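Local coordinates for Di-haem cytochrome c peroxidase family protein (Burkholderia thailandensis E264, PDB 6NX0) that carries two covalently bound c-type hemes and is probably a peroxidase of the diheme cytochrome c peroxidase/MauG family, able to hold a stable bis-Fe(IV) state, at residues 112-117 and 222-227; 269-274 and 454-459; 290-295 and 448-453. All blocks are in the same frame, centred on the assembly; numbering follows the deposited sequence.

Contact 1: 112-117 and 222-227; sequences PALSEP and RKIGRT
Lys223 lays the outer half of its side chain over the loop 113-116, its CD and CE passing within van der Waals distance of Ala113 O and Glu116 OE2 before the ammonium group arrives between them. The chain leaves helix 217-225 with CG anti to the backbone N (chi1 177°), runs extended, then bends at chi3 so that NZ turns into the loop. There Lys223 NZ donates to Ala113 O at 2.9 Å, lying in the plane of that carbonyl, and forms a salt bridge with Glu116 OE2 at 2.8 Å. The carboxylate oxygen is met on its anti side with the nitrogen 33° out of the carboxylate plane. Glu116 comes from the opposite direction and is itself bent at chi2, which swings its carboxylate back to face the lysine. Asn214 OD1 takes a further bond from the same ammonium group, while Asn214 ND2 holds Leu114 O, so one asparagine ties lysine and loop together. With several acceptors round it, the ammonium group is fixed in place.

Next to these polar contacts is a small apolar patch. Leu114 CD2 meets Ile224 CG1 at 3.7 Å and Ile224 CD1 at 3.8 Å, the two side chains crossing at a slant. Both residues are buried, whereas Lys223 and Glu116 keep some exposure.

The loop between helix 99-109 and helix 138-142 is thus fastened to the C-terminal end of helix 217-225. The side chain of Leu114 is about 6 Å from that of Cys122, which is covalently bound to the first heme. Behind the contact, Ile224 also packs on Met248 and Leu252 of helix 245-260, and Leu114 touches Met212 in the loop leading to helix 217-225.

Contact 2: 269-274 and 454-459; sequences SSRYDA and LRTLTD
Residues 269-272 and 456-459 run nearly antiparallel, their end-to-end directions 170° apart. Ser270 and Asp459 lie closest, with CA atoms 4.2 Å apart. Tyr272 N donates to Thr456 O at 2.9 Å, with an N-H...O angle of 161°, and a water connects Arg271 N to Thr458 O.

At the other end, Asp459 OD1 accepts twice from Ser269: from N at 2.8 Å, nearly in line with the C-O bond, and from OG at 2.7 Å, through the anti lone pair. Ser269 OG lies between its backbone N and carbonyl carbon (chi1 69°), which lets OG and N share that oxygen. Tyr165 OH holds Asp459 OD2, so both carboxylate oxygens are engaged. Ser270 CB touches both Thr456 O and Thr458 O, each at 3.2 Å, while Tyr272 and Leu457 point the same way side by side, Tyr272 CB touching Leu457 CD2 at 3.5 Å. Tyr272 OH reaches Ser317 OG.

Near the second heme, the chain leaves helix 444-455 through a type I turn from Arg455 to Thr458. Set against it, Ser270 starts helix 271-276 with a classic capping box: its OG accepts from Asp273 N, and its N donates to Asp273 OD2.

Contact 3: 290-295 and 448-453; sequences LALFRN and DDLVAF
Phe453 fills the tight part of this helix-helix contact, set between Leu290 and Phe293. Leu290 covers one face of its ring: Leu290 CA stands 4.0 Å from the ring centroid and only 15° off the normal, a CH-pi contact, while Leu290 CD1 reaches Phe453 CZ at 3.6 Å. The leucine has CG anti to its backbone N (chi1 171°) and a bend at chi2, which brings CD1 back along the ring. Toward Phe293, Phe453 presents CE2, which comes over one face of the Phe293 ring near its rim, 3.8 Å from Phe293 CG. The centroids lie 5.2 Å apart and the planes are inclined at 59°, so the pair is oblique, neither stacked nor T-shaped. Leu450 CD2 completes this part, wedged against the backbone at Phe293 N at 3.6 Å and lying near the plane of the Phe293 ring, at its edge.

Packing is looser toward Leu292. Its CB meets Leu450 CD2 at 3.9 Å, and its CD1 touches Asp449 CB at the same distance, with no hydrogen bond between the two segments anywhere. Polar groups take over here: the Asp449 carboxylate turns to Gln285 and Arg288, one helical turn or more earlier on helix 284-293, giving a hydrogen bond and a salt bridge. Farther round the helices, Ala291 faces away and is exposed, and Asp448 turns away from the contact; its OD1 forms a salt bridge with Arg391.

Phe293 touches both Cys301, a covalent anchor of the second heme, and His305, the axial ligand of that heme's iron, and the side chain of Leu450 is about 4 Å from a bound heme. Packing of a helix just before the heme-attachment motif against the C-terminal helix, through aromatic and aliphatic side chains, is the hallmark of the cytochrome c fold.

Overall arrangement
Along the chain contact 1 closes first, and contact 3 is then nested within the loop that contact 2 closes. Contacts 2 and 3 form one continuous region, with centres 13 Å apart: both use helix 444-455, their other halves lie on the successive helices 271-276 and 284-293, and they touch where Tyr272 CD1 meets Phe453 CE1 at 3.8 Å. Contact 1 stands apart, its centre 38 Å from that of contact 2 and 46 Å from that of contact 3, across the chain's centre from the latter. The arrangement reflects the two-heme architecture: contact 1 lies near the first heme, while contact 3 packs beside the second heme and contact 2 lies a shell farther out.

Contact 1: 112-117 and 222-227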
ATOM      1  N   PRO A 112      21.659  -6.947   3.978  1.00 12.12           N
ATOM      2  CA  PRO A 112      21.900  -6.733   2.543  1.00 10.24           C
ATOM      3  C   PRO A 112      22.438  -7.958   1.823  1.00 11.34           C
ATOM      4  O   PRO A 112      22.652  -7.906   0.610  1.00 12.51           O
ATOM      5  CB  PRO A 112      22.935  -5.597   2.547  1.00 15.73           C
ATOM      6  CG  PRO A 112      23.738  -5.873   3.813  1.00 13.53           C
ATOM      7  CD  PRO A 112      22.768  -6.428   4.812  1.00 14.10           C
ATOM      8  N   ALA A 113      22.675  -9.051   2.525  1.00 10.01           N
ATOM      9  CA  ALA A 113      23.105 -10.274   1.871  1.00 11.77           C
ATOM     10  C   ALA A 113      21.962 -11.009   1.194  1.00 13.05           C
ATOM     11  O   ALA A 113      22.215 -11.972   0.461  1.00 14.18           O
ATOM     12  CB  ALA A 113      23.765 -11.213   2.890  1.00 14.96           C
ATOM     13  N   LEU A 114      20.720 -10.578   1.398  1.00 11.02           N
ATOM     14  CA  LEU A 114      19.553 -11.306   0.929  1.00 10.55           C
ATOM     15  C   LEU A 114      19.128 -10.907  -0.481  1.00 14.07           C
ATOM     16  O   LEU A 114      17.948 -11.044  -0.836  1.00 19.04           O
ATOM     17  CB  LEU A 114      18.398 -11.106   1.908  1.00 12.24           C
ATOM     18  CG  LEU A 114      18.699 -11.530   3.357  1.00 12.48           C
ATOM     19  CD1 LEU A 114      17.429 -11.481   4.200  1.00 14.77           C
ATOM     20  CD2 LEU A 114      19.340 -12.910   3.407  1.00 12.66           C
ATOM     21  N   SER A 115      20.039 -10.360  -1.266  1.00 11.21           N
ATOM     22  CA  SER A 115      19.792 -10.064  -2.662  1.00 10.64           C
ATOM     23  C   SER A 115      20.895 -10.666  -3.523  1.00 12.66           C
ATOM     24  O   SER A 115      21.963 -11.068  -3.039  1.00 12.09           O
ATOM     25  CB  SER A 115      19.723  -8.561  -2.895  1.00 11.64           C
ATOM     26  OG  SER A 115      20.940  -7.919  -2.535  1.00 13.39           O
ATOM     27  N   GLU A 116      20.629 -10.701  -4.824  1.00 11.28           N
ATOM     28  CA  GLU A 116      21.623 -11.075  -5.821  1.00 12.51           C
ATOM     29  C   GLU A 116      21.627 -10.030  -6.924  1.00 10.91           C
ATOM     30  O   GLU A 116      20.605  -9.866  -7.605  1.00 12.05           O
ATOM     31  CB  GLU A 116      21.304 -12.446  -6.411  1.00 13.42           C
ATOM     32  CG  GLU A 116      21.450 -13.594  -5.431  1.00 15.74           C
ATOM     33  CD  GLU A 116      22.886 -13.786  -4.958  1.00 17.70           C
ATOM     34  OE1 GLU A 116      23.834 -13.381  -5.678  1.00 24.26           O
ATOM     35  OE2 GLU A 116      23.062 -14.341  -3.858  1.00 17.91           O
ATOM     36  N   PRO A 117      22.736  -9.325  -7.163  1.00 12.86           N
ATOM     37  CA  PRO A 117      23.963  -9.321  -6.370  1.00 15.50           C
ATOM     38  C   PRO A 117      23.689  -8.799  -4.978  1.00 11.78           C
ATOM     39  O   PRO A 117      22.667  -8.125  -4.751  1.00 13.78           O
ATOM     40  CB  PRO A 117      24.898  -8.379  -7.147  1.00 17.36           C
ATOM     41  CG  PRO A 117      24.277  -8.188  -8.475  1.00 23.89           C
ATOM     42  CD  PRO A 117      22.825  -8.450  -8.344  1.00 17.37           C
ATOM     43  N   ARG A 222      20.672 -21.958   1.120  1.00  9.55           N
ATOM     44  CA  ARG A 222      22.083 -22.288   1.200  1.00 12.58           C
ATOM     45  C   ARG A 222      22.906 -21.060   1.515  1.00 13.02           C
ATOM     46  O   ARG A 222      23.839 -21.116   2.318  1.00 13.33           O
ATOM     47  CB  ARG A 222      22.557 -22.905  -0.109  1.00 14.41           C
ATOM     48  CG  ARG A 222      22.108 -24.345  -0.305  1.00 20.45           C
ATOM     49  CD  ARG A 222      22.401 -24.838  -1.725  1.00 17.97           C
ATOM     50  NE  ARG A 222      22.266 -26.295  -1.780  1.00 23.09           N
ATOM     51  CZ  ARG A 222      21.105 -26.940  -1.830  1.00 28.63           C
ATOM     52  NH1 ARG A 222      19.954 -26.270  -1.830  1.00 23.34           N
ATOM     53  NH2 ARG A 222      21.095 -28.268  -1.883  1.00 24.45           N
ATOM     54  N   LYS A 223      22.553 -19.928   0.910  1.00 10.52           N
ATOM     55  CA  LYS A 223      23.262 -18.693   1.190  1.00 11.04           C
ATOM     56  C   LYS A 223      23.109 -18.288   2.657  1.00 11.08           C
ATOM     57  O   LYS A 223      24.100 -18.017   3.351  1.00 12.16           O
ATOM     58  CB  LYS A 223      22.742 -17.603   0.255  1.00 10.22           C
ATOM     59  CG  LYS A 223      23.380 -16.247   0.521  1.00 13.37           C
ATOM     60  CD  LYS A 223      23.055 -15.246  -0.577  1.00 13.92           C
ATOM     61  CE  LYS A 223      21.575 -14.939  -0.713  1.00 14.67           C
ATOM     62  NZ  LYS A 223      21.359 -13.798  -1.663  1.00 13.56           N
ATOM     63  N   ILE A 224      21.866 -18.235   3.150  1.00 10.21           N
ATOM     64  CA  ILE A 224      21.625 -17.797   4.522  1.00  8.81           C
ATOM     65  C   ILE A 224      22.262 -18.771   5.502  1.00 11.27           C
ATOM     66  O   ILE A 224      22.775 -18.378   6.566  1.00 10.89           O
ATOM     67  CB  ILE A 224      20.117 -17.672   4.776  1.00  8.94           C
ATOM     68  CG1 ILE A 224      19.512 -16.514   3.983  1.00 10.64           C
ATOM     69  CG2 ILE A 224      19.848 -17.538   6.278  1.00 12.45           C
ATOM     70  CD1 ILE A 224      18.011 -16.366   4.184  1.00 13.06           C
ATOM     71  N   GLY A 225      22.237 -20.067   5.164  1.00 10.70           N
ATOM     72  CA  GLY A 225      22.719 -21.084   6.091  1.00 10.59           C
ATOM     73  C   GLY A 225      24.184 -20.952   6.436  1.00 14.54           C
ATOM     74  O   GLY A 225      24.612 -21.491   7.463  1.00 16.56           O
ATOM     75  N   ARG A 226      24.958 -20.236   5.618  1.00 12.57           N
ATOM     76  CA  ARG A 226      26.384 -20.034   5.828  1.00 12.37           C
ATOM     77  C   ARG A 226      26.680 -18.775   6.623  1.00 13.29           C
ATOM     78  O   ARG A 226      27.858 -18.439   6.800  1.00 20.99           O
ATOM     79  CB  ARG A 226      27.123 -19.961   4.483  1.00 17.72           C
ATOM     80  CG  ARG A 226      27.060 -21.224   3.634  1.00 23.87           C
ATOM     81  CD  ARG A 226      27.689 -21.001   2.241  1.00 28.96           C
ATOM     82  NE  ARG A 226      27.419 -22.124   1.332  1.00 43.33           N
ATOM     83  CZ  ARG A 226      26.714 -22.059   0.197  1.00 49.00           C
ATOM     84  NH1 ARG A 226      26.538 -23.164  -0.529  1.00 43.06           N
ATOM     85  NH2 ARG A 226      26.186 -20.911  -0.236  1.00 43.07           N
ATOM     86  N   THR A 227      25.655 -18.099   7.128  1.00 12.55           N
ATOM     87  CA  THR A 227      25.817 -16.782   7.738  1.00 12.71           C
ATOM     88  C   THR A 227      25.330 -16.794   9.183  1.00 12.54           C
ATOM     89  O   THR A 227      24.672 -17.729   9.668  1.00 12.79           O
ATOM     90  CB  THR A 227      25.056 -15.690   6.950  1.00 10.69           C
ATOM     91  OG1 THR A 227      23.641 -15.800   7.188  1.00 12.97           O
ATOM     92  CG2 THR A 227      25.370 -15.747   5.473  1.00 12.90           C
TER

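Contact 2: 269-274 and 454-459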
ATOM      1  N   SER A 269       1.949   9.257  15.530  1.00 12.69           N
ATOM      2  CA  SER A 269       2.650  10.408  16.097  1.00 12.31           C
ATOM      3  C   SER A 269       2.492  11.658  15.239  1.00 14.47           C
ATOM      4  O   SER A 269       3.290  12.588  15.366  1.00 16.95           O
ATOM      5  CB  SER A 269       4.130  10.091  16.287  1.00 16.44           C
ATOM      6  OG  SER A 269       4.786   9.961  15.037  1.00 15.07           O
ATOM      7  N   SER A 270       1.462  11.723  14.407  1.00 12.94           N
ATOM      8  CA  SER A 270       1.288  12.853  13.510  1.00 13.96           C
ATOM      9  C   SER A 270       0.552  13.987  14.214  1.00 18.07           C
ATOM     10  O   SER A 270      -0.024  13.814  15.292  1.00 14.64           O
ATOM     11  CB  SER A 270       0.524  12.438  12.261  1.00 13.11           C
ATOM     12  OG  SER A 270      -0.840  12.187  12.569  1.00 15.02           O
ATOM     13  N   ARG A 271       0.542  15.153  13.562  1.00 14.32           N
ATOM     14  CA  ARG A 271      -0.251  16.270  14.083  1.00 13.08           C
ATOM     15  C   ARG A 271      -1.744  15.963  14.021  1.00 15.82           C
ATOM     16  O   ARG A 271      -2.490  16.387  14.909  1.00 16.51           O
ATOM     17  CB  ARG A 271       0.098  17.565  13.347  1.00 12.77           C
ATOM     18  CG  ARG A 271       1.451  18.120  13.816  1.00 14.98           C
ATOM     19  CD  ARG A 271       1.839  19.467  13.165  1.00 17.01           C
ATOM     20  NE  ARG A 271       0.753  20.447  13.239  1.00 18.46           N
ATOM     21  CZ  ARG A 271      -0.036  20.800  12.223  1.00 16.14           C
ATOM     22  NH1 ARG A 271       0.130  20.311  10.998  1.00 17.82           N
ATOM     23  NH2 ARG A 271      -1.000  21.676  12.434  1.00 17.27           N
ATOM     24  N   TYR A 272      -2.196  15.187  13.028  1.00 13.61           N
ATOM     25  CA  TYR A 272      -3.578  14.729  13.048  1.00 16.17           C
ATOM     26  C   TYR A 272      -3.857  13.889  14.294  1.00 14.17           C
ATOM     27  O   TYR A 272      -4.922  14.030  14.918  1.00 16.69           O
ATOM     28  CB  TYR A 272      -3.891  13.954  11.765  1.00 14.31           C
ATOM     29  CG  TYR A 272      -5.260  13.319  11.796  1.00 14.25           C
ATOM     30  CD1 TYR A 272      -6.386  14.060  11.474  1.00 17.36           C
ATOM     31  CD2 TYR A 272      -5.422  11.987  12.155  1.00 15.06           C
ATOM     32  CE1 TYR A 272      -7.658  13.477  11.499  1.00 19.38           C
ATOM     33  CE2 TYR A 272      -6.680  11.401  12.202  1.00 15.51           C
ATOM     34  CZ  TYR A 272      -7.793  12.158  11.868  1.00 16.98           C
ATOM     35  OH  TYR A 272      -9.058  11.600  11.894  1.00 21.29           O
ATOM     36  N   ASP A 273      -2.918  13.017  14.680  1.00 16.71           N
ATOM     37  CA  ASP A 273      -3.102  12.206  15.888  1.00 14.03           C
ATOM     38  C   ASP A 273      -3.133  13.076  17.141  1.00 19.72           C
ATOM     39  O   ASP A 273      -3.875  12.789  18.086  1.00 21.25           O
ATOM     40  CB  ASP A 273      -2.008  11.150  15.991  1.00 16.20           C
ATOM     41  CG  ASP A 273      -2.074  10.150  14.864  1.00 16.57           C
ATOM     42  OD1 ASP A 273      -3.176   9.576  14.653  1.00 18.76           O
ATOM     43  OD2 ASP A 273      -1.045   9.966  14.178  1.00 15.57           O
ATOM     44  N   ALA A 274      -2.351  14.152  17.165  1.00 16.90           N
ATOM     45  CA  ALA A 274      -2.398  15.053  18.313  1.00 19.18           C
ATOM     46  C   ALA A 274      -3.716  15.809  18.364  1.00 20.34           C
ATOM     47  O   ALA A 274      -4.192  16.160  19.453  1.00 26.37           O
ATOM     48  CB  ALA A 274      -1.222  16.023  18.254  1.00 20.37           C
ATOM     49  N   LEU A 454      -3.748  16.543   4.213  1.00 12.29           N
ATOM     50  CA  LEU A 454      -2.964  15.308   4.105  1.00 11.56           C
ATOM     51  C   LEU A 454      -1.592  15.458   4.741  1.00 10.22           C
ATOM     52  O   LEU A 454      -1.021  14.480   5.234  1.00  9.10           O
ATOM     53  CB  LEU A 454      -2.835  14.893   2.646  1.00  9.76           C
ATOM     54  CG  LEU A 454      -4.169  14.467   2.004  1.00 11.79           C
ATOM     55  CD1 LEU A 454      -3.941  14.128   0.522  1.00 14.23           C
ATOM     56  CD2 LEU A 454      -4.799  13.299   2.770  1.00 14.86           C
ATOM     57  N   ARG A 455      -1.042  16.667   4.732  1.00 11.69           N
ATOM     58  CA  ARG A 455       0.262  16.872   5.348  1.00 10.91           C
ATOM     59  C   ARG A 455       0.219  16.731   6.870  1.00 11.46           C
ATOM     60  O   ARG A 455       1.263  16.499   7.488  1.00 12.90           O
ATOM     61  CB  ARG A 455       0.791  18.248   4.915  1.00  9.71           C
ATOM     62  CG  ARG A 455       1.127  18.350   3.442  1.00 11.48           C
ATOM     63  CD  ARG A 455       1.248  19.830   2.975  1.00 13.99           C
ATOM     64  NE  ARG A 455       2.284  20.545   3.727  1.00 15.53           N
ATOM     65  CZ  ARG A 455       3.583  20.531   3.431  1.00 15.67           C
ATOM     66  NH1 ARG A 455       4.027  19.845   2.389  1.00 11.12           N
ATOM     67  NH2 ARG A 455       4.441  21.209   4.203  1.00 16.68           N
ATOM     68  N   THR A 456      -0.958  16.814   7.501  1.00  9.88           N
ATOM     69  CA  THR A 456      -1.054  16.570   8.940  1.00 10.55           C
ATOM     70  C   THR A 456      -0.918  15.097   9.312  1.00 11.30           C
ATOM     71  O   THR A 456      -0.825  14.772  10.503  1.00 12.95           O
ATOM     72  CB  THR A 456      -2.382  17.095   9.526  1.00 12.08           C
ATOM     73  OG1 THR A 456      -3.482  16.218   9.195  1.00 12.53           O
ATOM     74  CG2 THR A 456      -2.670  18.536   9.088  1.00 12.16           C
ATOM     75  N   LEU A 457      -0.913  14.198   8.329  1.00 12.75           N
ATOM     76  CA  LEU A 457      -0.856  12.769   8.598  1.00 12.05           C
ATOM     77  C   LEU A 457       0.574  12.227   8.613  1.00 11.88           C
ATOM     78  O   LEU A 457       0.772  11.012   8.670  1.00 11.71           O
ATOM     79  CB  LEU A 457      -1.675  12.006   7.553  1.00 11.20           C
ATOM     80  CG  LEU A 457      -3.063  12.548   7.242  1.00 11.25           C
ATOM     81  CD1 LEU A 457      -3.785  11.647   6.254  1.00 13.32           C
ATOM     82  CD2 LEU A 457      -3.872  12.694   8.518  1.00 12.56           C
ATOM     83  N   THR A 458       1.568  13.095   8.555  1.00 10.94           N
ATOM     84  CA  THR A 458       2.960  12.669   8.609  1.00 10.69           C
ATOM     85  C   THR A 458       3.409  12.440  10.049  1.00 13.19           C
ATOM     86  O   THR A 458       3.244  13.310  10.911  1.00 11.99           O
ATOM     87  CB  THR A 458       3.819  13.736   7.949  1.00 10.76           C
ATOM     88  OG1 THR A 458       3.363  13.936   6.608  1.00 10.88           O
ATOM     89  CG2 THR A 458       5.273  13.352   7.956  1.00 11.82           C
ATOM     90  N   ASP A 459       3.983  11.267  10.305  1.00 10.69           N
ATOM     91  CA  ASP A 459       4.517  10.966  11.619  1.00 10.94           C
ATOM     92  C   ASP A 459       5.652  11.928  11.951  1.00 12.70           C
ATOM     93  O   ASP A 459       6.344  12.446  11.069  1.00 12.44           O
ATOM     94  CB  ASP A 459       4.946   9.500  11.678  1.00 12.59           C
ATOM     95  CG  ASP A 459       3.806   8.601  12.044  1.00 16.67           C
ATOM     96  OD1 ASP A 459       3.360   8.660  13.207  1.00 16.79           O
ATOM     97  OD2 ASP A 459       3.324   7.850  11.187  1.00 12.87           O
TER
HETATM   98  O   HOH W   1       2.601  15.766  11.590  1.00 15.06           O
HETATM   99  O   HOH W   2       2.189  17.840   9.838  1.00 16.01           O

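Contact 3: 290-295 and 448-453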
ATOM      1  N   LEU A 290      -9.900  18.986   6.054  1.00 12.42           N
ATOM      2  CA  LEU A 290     -10.559  17.866   6.716  1.00 13.82           C
ATOM      3  C   LEU A 290     -12.045  17.869   6.392  1.00 14.24           C
ATOM      4  O   LEU A 290     -12.629  16.823   6.095  1.00 13.07           O
ATOM      5  CB  LEU A 290     -10.355  17.948   8.227  1.00 15.29           C
ATOM      6  CG  LEU A 290     -11.139  16.995   9.123  1.00 15.07           C
ATOM      7  CD1 LEU A 290     -10.805  15.552   8.812  1.00 16.96           C
ATOM      8  CD2 LEU A 290     -10.853  17.322  10.579  1.00 19.28           C
ATOM      9  N   ALA A 291     -12.668  19.046   6.401  1.00 14.96           N
ATOM     10  CA  ALA A 291     -14.090  19.093   6.076  1.00 13.89           C
ATOM     11  C   ALA A 291     -14.342  18.727   4.615  1.00 14.89           C
ATOM     12  O   ALA A 291     -15.321  18.034   4.311  1.00 15.48           O
ATOM     13  CB  ALA A 291     -14.644  20.472   6.405  1.00 16.82           C
ATOM     14  N   LEU A 292     -13.480  19.172   3.690  1.00 12.67           N
ATOM     15  CA  LEU A 292     -13.619  18.765   2.290  1.00 11.95           C
ATOM     16  C   LEU A 292     -13.451  17.259   2.140  1.00 13.59           C
ATOM     17  O   LEU A 292     -14.134  16.622   1.328  1.00 10.51           O
ATOM     18  CB  LEU A 292     -12.582  19.487   1.435  1.00 11.51           C
ATOM     19  CG  LEU A 292     -12.899  20.960   1.212  1.00 12.77           C
ATOM     20  CD1 LEU A 292     -11.625  21.695   0.862  1.00 15.28           C
ATOM     21  CD2 LEU A 292     -13.918  21.134   0.093  1.00 14.31           C
ATOM     22  N   PHE A 293     -12.498  16.700   2.881  1.00 13.30           N
ATOM     23  CA  PHE A 293     -12.191  15.273   2.849  1.00 13.00           C
ATOM     24  C   PHE A 293     -13.396  14.429   3.205  1.00 12.74           C
ATOM     25  O   PHE A 293     -13.558  13.327   2.662  1.00 12.04           O
ATOM     26  CB  PHE A 293     -11.031  15.009   3.815  1.00 11.72           C
ATOM     27  CG  PHE A 293     -10.360  13.669   3.642  1.00 12.08           C
ATOM     28  CD1 PHE A 293     -10.775  12.558   4.338  1.00 13.01           C
ATOM     29  CD2 PHE A 293      -9.272  13.559   2.793  1.00 11.51           C
ATOM     30  CE1 PHE A 293     -10.140  11.338   4.155  1.00 11.43           C
ATOM     31  CE2 PHE A 293      -8.628  12.361   2.618  1.00 11.12           C
ATOM     32  CZ  PHE A 293      -9.044  11.252   3.300  1.00 13.17           C
ATOM     33  N   ARG A 294     -14.249  14.935   4.103  1.00 10.77           N
ATOM     34  CA  ARG A 294     -15.423  14.234   4.603  1.00 14.23           C
ATOM     35  C   ARG A 294     -16.717  14.733   3.979  1.00 13.09           C
ATOM     36  O   ARG A 294     -17.799  14.326   4.424  1.00 17.22           O
ATOM     37  CB  ARG A 294     -15.515  14.377   6.121  1.00 17.14           C
ATOM     38  CG  ARG A 294     -14.399  13.714   6.857  1.00 25.07           C
ATOM     39  CD  ARG A 294     -14.772  13.478   8.309  1.00 24.51           C
ATOM     40  NE  ARG A 294     -14.675  14.705   9.072  1.00 31.52           N
ATOM     41  CZ  ARG A 294     -14.569  14.730  10.394  1.00 35.46           C
ATOM     42  NH1 ARG A 294     -14.468  15.894  11.041  1.00 27.88           N
ATOM     43  NH2 ARG A 294     -14.561  13.581  11.058  1.00 27.68           N
ATOM     44  N   ASN A 295     -16.636  15.621   2.995  1.00 13.93           N
ATOM     45  CA  ASN A 295     -17.812  16.220   2.377  1.00 13.83           C
ATOM     46  C   ASN A 295     -18.206  15.364   1.180  1.00 13.71           C
ATOM     47  O   ASN A 295     -17.446  15.305   0.194  1.00 15.59           O
ATOM     48  CB  ASN A 295     -17.514  17.651   1.961  1.00 14.75           C
ATOM     49  CG  ASN A 295     -18.712  18.371   1.333  1.00 16.86           C
ATOM     50  OD1 ASN A 295     -19.637  17.757   0.803  1.00 14.53           O
ATOM     51  ND2 ASN A 295     -18.659  19.701   1.347  1.00 17.53           N
ATOM     52  N   ASP A 448      -5.890  22.753  -2.728  1.00 12.17           N
ATOM     53  CA  ASP A 448      -4.818  23.184  -1.831  1.00 15.10           C
ATOM     54  C   ASP A 448      -5.124  22.818  -0.374  1.00 12.43           C
ATOM     55  O   ASP A 448      -4.237  22.402   0.383  1.00 13.02           O
ATOM     56  CB  ASP A 448      -4.600  24.696  -1.933  1.00 14.67           C
ATOM     57  CG  ASP A 448      -4.207  25.184  -3.339  1.00 22.01           C
ATOM     58  OD1 ASP A 448      -3.760  24.405  -4.208  1.00 21.38           O
ATOM     59  OD2 ASP A 448      -4.343  26.410  -3.574  1.00 22.96           O
ATOM     60  N   ASP A 449      -6.377  23.012   0.058  1.00 12.51           N
ATOM     61  CA  ASP A 449      -6.745  22.726   1.436  1.00 11.80           C
ATOM     62  C   ASP A 449      -6.686  21.230   1.744  1.00 11.34           C
ATOM     63  O   ASP A 449      -6.253  20.839   2.832  1.00 12.04           O
ATOM     64  CB  ASP A 449      -8.136  23.286   1.715  1.00 11.84           C
ATOM     65  CG  ASP A 449      -8.178  24.816   1.713  1.00 19.27           C
ATOM     66  OD1 ASP A 449      -7.102  25.462   1.697  1.00 16.61           O
ATOM     67  OD2 ASP A 449      -9.310  25.371   1.723  1.00 19.40           O
ATOM     68  N   LEU A 450      -7.102  20.385   0.786  1.00 11.67           N
ATOM     69  CA  LEU A 450      -6.970  18.940   0.947  1.00 11.62           C
ATOM     70  C   LEU A 450      -5.510  18.531   1.111  1.00 10.68           C
ATOM     71  O   LEU A 450      -5.187  17.722   1.990  1.00 11.51           O
ATOM     72  CB  LEU A 450      -7.594  18.222  -0.242  1.00 10.76           C
ATOM     73  CG  LEU A 450      -9.127  18.119  -0.225  1.00 13.40           C
ATOM     74  CD1 LEU A 450      -9.664  17.747  -1.608  1.00 13.50           C
ATOM     75  CD2 LEU A 450      -9.579  17.134   0.803  1.00 12.97           C
ATOM     76  N   VAL A 451      -4.616  19.096   0.295  1.00 11.78           N
ATOM     77  CA  VAL A 451      -3.184  18.834   0.478  1.00 12.89           C
ATOM     78  C   VAL A 451      -2.727  19.246   1.875  1.00 10.91           C
ATOM     79  O   VAL A 451      -2.015  18.502   2.554  1.00 10.47           O
ATOM     80  CB  VAL A 451      -2.374  19.545  -0.614  1.00 10.84           C
ATOM     81  CG1 VAL A 451      -0.867  19.476  -0.317  1.00 13.28           C
ATOM     82  CG2 VAL A 451      -2.698  18.980  -1.971  1.00 12.74           C
ATOM     83  N   ALA A 452      -3.146  20.429   2.336  1.00 12.03           N
ATOM     84  CA  ALA A 452      -2.779  20.850   3.685  1.00 11.00           C
ATOM     85  C   ALA A 452      -3.235  19.835   4.729  1.00 10.13           C
ATOM     86  O   ALA A 452      -2.503  19.500   5.665  1.00 10.46           O
ATOM     87  CB  ALA A 452      -3.376  22.225   3.987  1.00 12.77           C
ATOM     88  N   PHE A 453      -4.451  19.295   4.575  1.00 11.86           N
ATOM     89  CA  PHE A 453      -4.890  18.290   5.519  1.00 11.15           C
ATOM     90  C   PHE A 453      -4.043  17.022   5.426  1.00 10.12           C
ATOM     91  O   PHE A 453      -3.652  16.464   6.447  1.00 12.09           O
ATOM     92  CB  PHE A 453      -6.364  17.974   5.293  1.00 12.75           C
ATOM     93  CG  PHE A 453      -6.809  16.799   6.062  1.00 11.39           C
ATOM     94  CD1 PHE A 453      -6.815  16.820   7.440  1.00 12.60           C
ATOM     95  CD2 PHE A 453      -7.190  15.627   5.409  1.00 13.22           C
ATOM     96  CE1 PHE A 453      -7.186  15.701   8.162  1.00 13.54           C
ATOM     97  CE2 PHE A 453      -7.566  14.508   6.122  1.00 11.55           C
ATOM     98  CZ  PHE A 453      -7.561  14.532   7.493  1.00 15.35           C
TER